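Local coordinates for UPF0255 protein frsA (Vibrio vulnificus, PDB 4I4C), which probably hydrolyses carboxylic esters as a member of the alpha/beta-hydrolase clan, and appears not to be a cofactor-independent pyruvate decarboxylase, at residues Phe175-Ile180 with Arg246-Val251. Sequence-based numbering, arbitrary orientation.
Sequences FEKGKI and RLHQAV
Phe175, at the start of a beta hairpin's turn, and Ile180, two residues past its end, pack on helix 246-254, whose 246-251 segment crosses the short strand 178-180 at -75° with the axes 10.1 Å apart at closest approach. The hairpin joins strands 167-175 and 178-186, the antiparallel pair at one border of the mixed sheet of an alpha/beta-hydrolase fold, and turns through a type I' beta turn from Phe175 to Gly178. The helix thus covers the turn end of that pair. Phe175 carries the middle of the contact: with CG anti to its own N (chi1 179°), the ring reaches out from the strand end to the helix. CZ points at the aliphatic part of Arg246, and Arg246 CG lies at the ring edge, 3.5 Å from Phe175 CZ, while CD2 meets Leu247 CD2 at 3.6 Å and CD1 meets Ala250 CB at 3.7 Å. On one face of the same ring lies Glu176 CG. Deeper in, Ile180 spreads its two branches over the helix: CD1 rests 3.6 Å from Leu247 CB and also touches Ala250 CB, and CG2 meets Val251 CG2 at 3.7 Å. Val251 reaches on to Ile173 of the neighbouring strand. At the more exposed margin a salt bridge spans the gap, although Glu176 is poorly ordered. Arg246 bends at chi3, and its NH1 and NH2 are hydrogen-bonded to the carbonyl oxygens of Asp243 and Pro239, while NE faces the hairpin. The carboxylate stands nearly perpendicular to the guanidinium, yet Glu176 OE2 sits in the guanidinium plane, 3.2 Å from Arg246 NE in a nearly straight bond of 170°.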
ATOM      1  N   PHE A 175      -9.093  16.242  11.668  1.00 38.39           N
ATOM      2  CA  PHE A 175      -8.054  15.818  12.596  1.00 38.63           C
ATOM      3  C   PHE A 175      -6.866  16.746  12.357  1.00 45.99           C
ATOM      4  O   PHE A 175      -6.336  16.806  11.248  1.00 45.33           O
ATOM      5  CB  PHE A 175      -7.670  14.346  12.349  1.00 36.31           C
ATOM      6  CG  PHE A 175      -6.583  13.821  13.265  1.00 32.69           C
ATOM      7  CD1 PHE A 175      -6.847  13.556  14.604  1.00 36.24           C
ATOM      8  CD2 PHE A 175      -5.304  13.586  12.782  1.00 25.98           C
ATOM      9  CE1 PHE A 175      -5.848  13.066  15.447  1.00 34.69           C
ATOM     10  CE2 PHE A 175      -4.306  13.090  13.613  1.00 29.69           C
ATOM     11  CZ  PHE A 175      -4.578  12.838  14.951  1.00 32.20           C
ATOM     12  N   GLU A 176      -6.482  17.494  13.389  1.00 48.96           N
ATOM     13  CA  GLU A 176      -5.317  18.385  13.334  1.00 57.45           C
ATOM     14  C   GLU A 176      -5.330  19.405  12.191  1.00 63.41           C
ATOM     15  O   GLU A 176      -4.345  19.527  11.457  1.00 65.11           O
ATOM     16  CB  GLU A 176      -4.018  17.579  13.278  1.00 56.59           C
ATOM     17  CG  GLU A 176      -3.812  16.650  14.458  1.00 60.85           C
ATOM     18  CD  GLU A 176      -2.378  16.187  14.570  1.00 67.34           C
ATOM     19  OE1 GLU A 176      -1.553  16.947  15.126  1.00 71.82           O
ATOM     20  OE2 GLU A 176      -2.070  15.073  14.095  1.00 66.67           O
ATOM     21  N   LYS A 177      -6.445  20.121  12.048  1.00 66.11           N
ATOM     22  CA  LYS A 177      -6.587  21.220  11.078  1.00 66.76           C
ATOM     23  C   LYS A 177      -6.654  20.801   9.602  1.00 58.36           C
ATOM     24  O   LYS A 177      -6.896  21.627   8.720  1.00 64.39           O
ATOM     25  CB  LYS A 177      -5.498  22.281  11.270  1.00 69.61           C
ATOM     26  CG  LYS A 177      -5.399  22.854  12.673  1.00 67.90           C
ATOM     27  CD  LYS A 177      -4.694  24.190  12.608  1.00 67.06           C
ATOM     28  CE  LYS A 177      -4.057  24.572  13.917  1.00 67.59           C
ATOM     29  NZ  LYS A 177      -3.240  25.793  13.697  1.00 67.60           N
ATOM     30  N   GLY A 178      -6.423  19.525   9.337  1.00 42.20           N
ATOM     31  CA  GLY A 178      -6.674  18.977   8.022  1.00 39.56           C
ATOM     32  C   GLY A 178      -7.824  18.001   8.140  1.00 38.79           C
ATOM     33  O   GLY A 178      -8.442  17.892   9.205  1.00 40.99           O
ATOM     34  N   LYS A 179      -8.120  17.297   7.055  1.00 31.09           N
ATOM     35  CA  LYS A 179      -9.082  16.197   7.099  1.00 32.55           C
ATOM     36  C   LYS A 179      -8.424  14.906   6.635  1.00 33.56           C
ATOM     37  O   LYS A 179      -7.590  14.904   5.721  1.00 36.08           O
ATOM     38  CB  LYS A 179     -10.300  16.475   6.221  1.00 35.20           C
ATOM     39  CG  LYS A 179     -11.078  17.722   6.598  1.00 47.26           C
ATOM     40  CD  LYS A 179     -12.180  17.990   5.589  1.00 49.67           C
ATOM     41  CE  LYS A 179     -12.693  19.417   5.681  1.00 49.80           C
ATOM     42  NZ  LYS A 179     -13.369  19.676   6.973  1.00 43.36           N
ATOM     43  N   ILE A 180      -8.799  13.812   7.279  1.00 25.71           N
ATOM     44  CA  ILE A 180      -8.413  12.482   6.832  1.00 24.81           C
ATOM     45  C   ILE A 180      -9.419  12.038   5.782  1.00 24.72           C
ATOM     46  O   ILE A 180     -10.617  12.065   6.038  1.00 25.75           O
ATOM     47  CB  ILE A 180      -8.459  11.492   7.998  1.00 26.86           C
ATOM     48  CG1 ILE A 180      -7.325  11.792   8.983  1.00 24.63           C
ATOM     49  CG2 ILE A 180      -8.401  10.058   7.481  1.00 18.62           C
ATOM     50  CD1 ILE A 180      -7.443  11.014  10.303  1.00 25.09           C
ATOM     51  N   ARG A 246      -1.876   7.188  14.441  1.00 24.14           N
ATOM     52  CA  ARG A 246      -2.609   8.434  14.668  1.00 22.75           C
ATOM     53  C   ARG A 246      -3.927   8.581  13.901  1.00 20.31           C
ATOM     54  O   ARG A 246      -4.973   8.862  14.483  1.00 22.52           O
ATOM     55  CB  ARG A 246      -1.689   9.582  14.230  1.00 38.61           C
ATOM     56  CG  ARG A 246      -1.761  10.846  15.029  1.00 47.79           C
ATOM     57  CD  ARG A 246      -0.424  11.589  14.949  1.00 49.56           C
ATOM     58  NE  ARG A 246      -0.286  12.473  13.787  1.00 44.51           N
ATOM     59  CZ  ARG A 246       0.446  12.207  12.708  1.00 38.83           C
ATOM     60  NH1 ARG A 246       1.110  11.058  12.617  1.00 44.35           N
ATOM     61  NH2 ARG A 246       0.520  13.096  11.717  1.00 29.23           N
ATOM     62  N   LEU A 247      -3.853   8.440  12.580  1.00 20.54           N
ATOM     63  CA  LEU A 247      -4.991   8.723  11.721  1.00 21.29           C
ATOM     64  C   LEU A 247      -6.032   7.616  11.824  1.00 24.51           C
ATOM     65  O   LEU A 247      -7.236   7.870  11.791  1.00 19.00           O
ATOM     66  CB  LEU A 247      -4.525   8.908  10.265  1.00 23.92           C
ATOM     67  CG  LEU A 247      -3.402   9.908   9.966  1.00 18.74           C
ATOM     68  CD1 LEU A 247      -3.146  10.019   8.444  1.00 17.19           C
ATOM     69  CD2 LEU A 247      -3.698  11.277  10.539  1.00 20.34           C
ATOM     70  N   HIS A 248      -5.565   6.381  11.971  1.00 26.63           N
ATOM     71  CA  HIS A 248      -6.476   5.251  12.148  1.00 25.65           C
ATOM     72  C   HIS A 248      -7.282   5.320  13.448  1.00 24.03           C
ATOM     73  O   HIS A 248      -8.449   4.899  13.498  1.00 21.12           O
ATOM     74  CB  HIS A 248      -5.701   3.943  12.057  1.00 28.11           C
ATOM     75  CG  HIS A 248      -5.047   3.736  10.727  1.00 23.26           C
ATOM     76  ND1 HIS A 248      -3.773   4.178  10.451  1.00 26.24           N
ATOM     77  CD2 HIS A 248      -5.507   3.166   9.590  1.00 26.94           C
ATOM     78  CE1 HIS A 248      -3.469   3.872   9.201  1.00 33.07           C
ATOM     79  NE2 HIS A 248      -4.501   3.253   8.658  1.00 28.99           N
ATOM     80  N   GLN A 249      -6.659   5.853  14.496  1.00 21.90           N
ATOM     81  CA  GLN A 249      -7.319   5.988  15.786  1.00 23.38           C
ATOM     82  C   GLN A 249      -8.454   6.988  15.655  1.00 23.11           C
ATOM     83  O   GLN A 249      -9.550   6.784  16.192  1.00 23.56           O
ATOM     84  CB  GLN A 249      -6.324   6.455  16.839  1.00 31.11           C
ATOM     85  CG  GLN A 249      -6.947   6.715  18.184  1.00 38.17           C
ATOM     86  CD  GLN A 249      -6.035   6.309  19.301  1.00 47.39           C
ATOM     87  OE1 GLN A 249      -4.850   6.658  19.307  1.00 50.46           O
ATOM     88  NE2 GLN A 249      -6.568   5.543  20.249  1.00 45.34           N
ATOM     89  N   ALA A 250      -8.183   8.058  14.919  1.00 21.04           N
ATOM     90  CA  ALA A 250      -9.171   9.103  14.679  1.00 22.41           C
ATOM     91  C   ALA A 250     -10.287   8.575  13.796  1.00 21.21           C
ATOM     92  O   ALA A 250     -11.452   8.907  14.001  1.00 23.01           O
ATOM     93  CB  ALA A 250      -8.523  10.347  14.049  1.00 23.80           C
ATOM     94  N   VAL A 251      -9.936   7.761  12.807  1.00 20.15           N
ATOM     95  CA  VAL A 251     -10.948   7.155  11.950  1.00 25.21           C
ATOM     96  C   VAL A 251     -11.781   6.166  12.775  1.00 28.29           C
ATOM     97  O   VAL A 251     -12.999   6.078  12.610  1.00 27.56           O
ATOM     98  CB  VAL A 251     -10.334   6.448  10.718  1.00 18.79           C
ATOM     99  CG1 VAL A 251     -11.391   5.648   9.991  1.00 25.67           C
ATOM    100  CG2 VAL A 251      -9.704   7.463   9.754  1.00 18.59           C
TER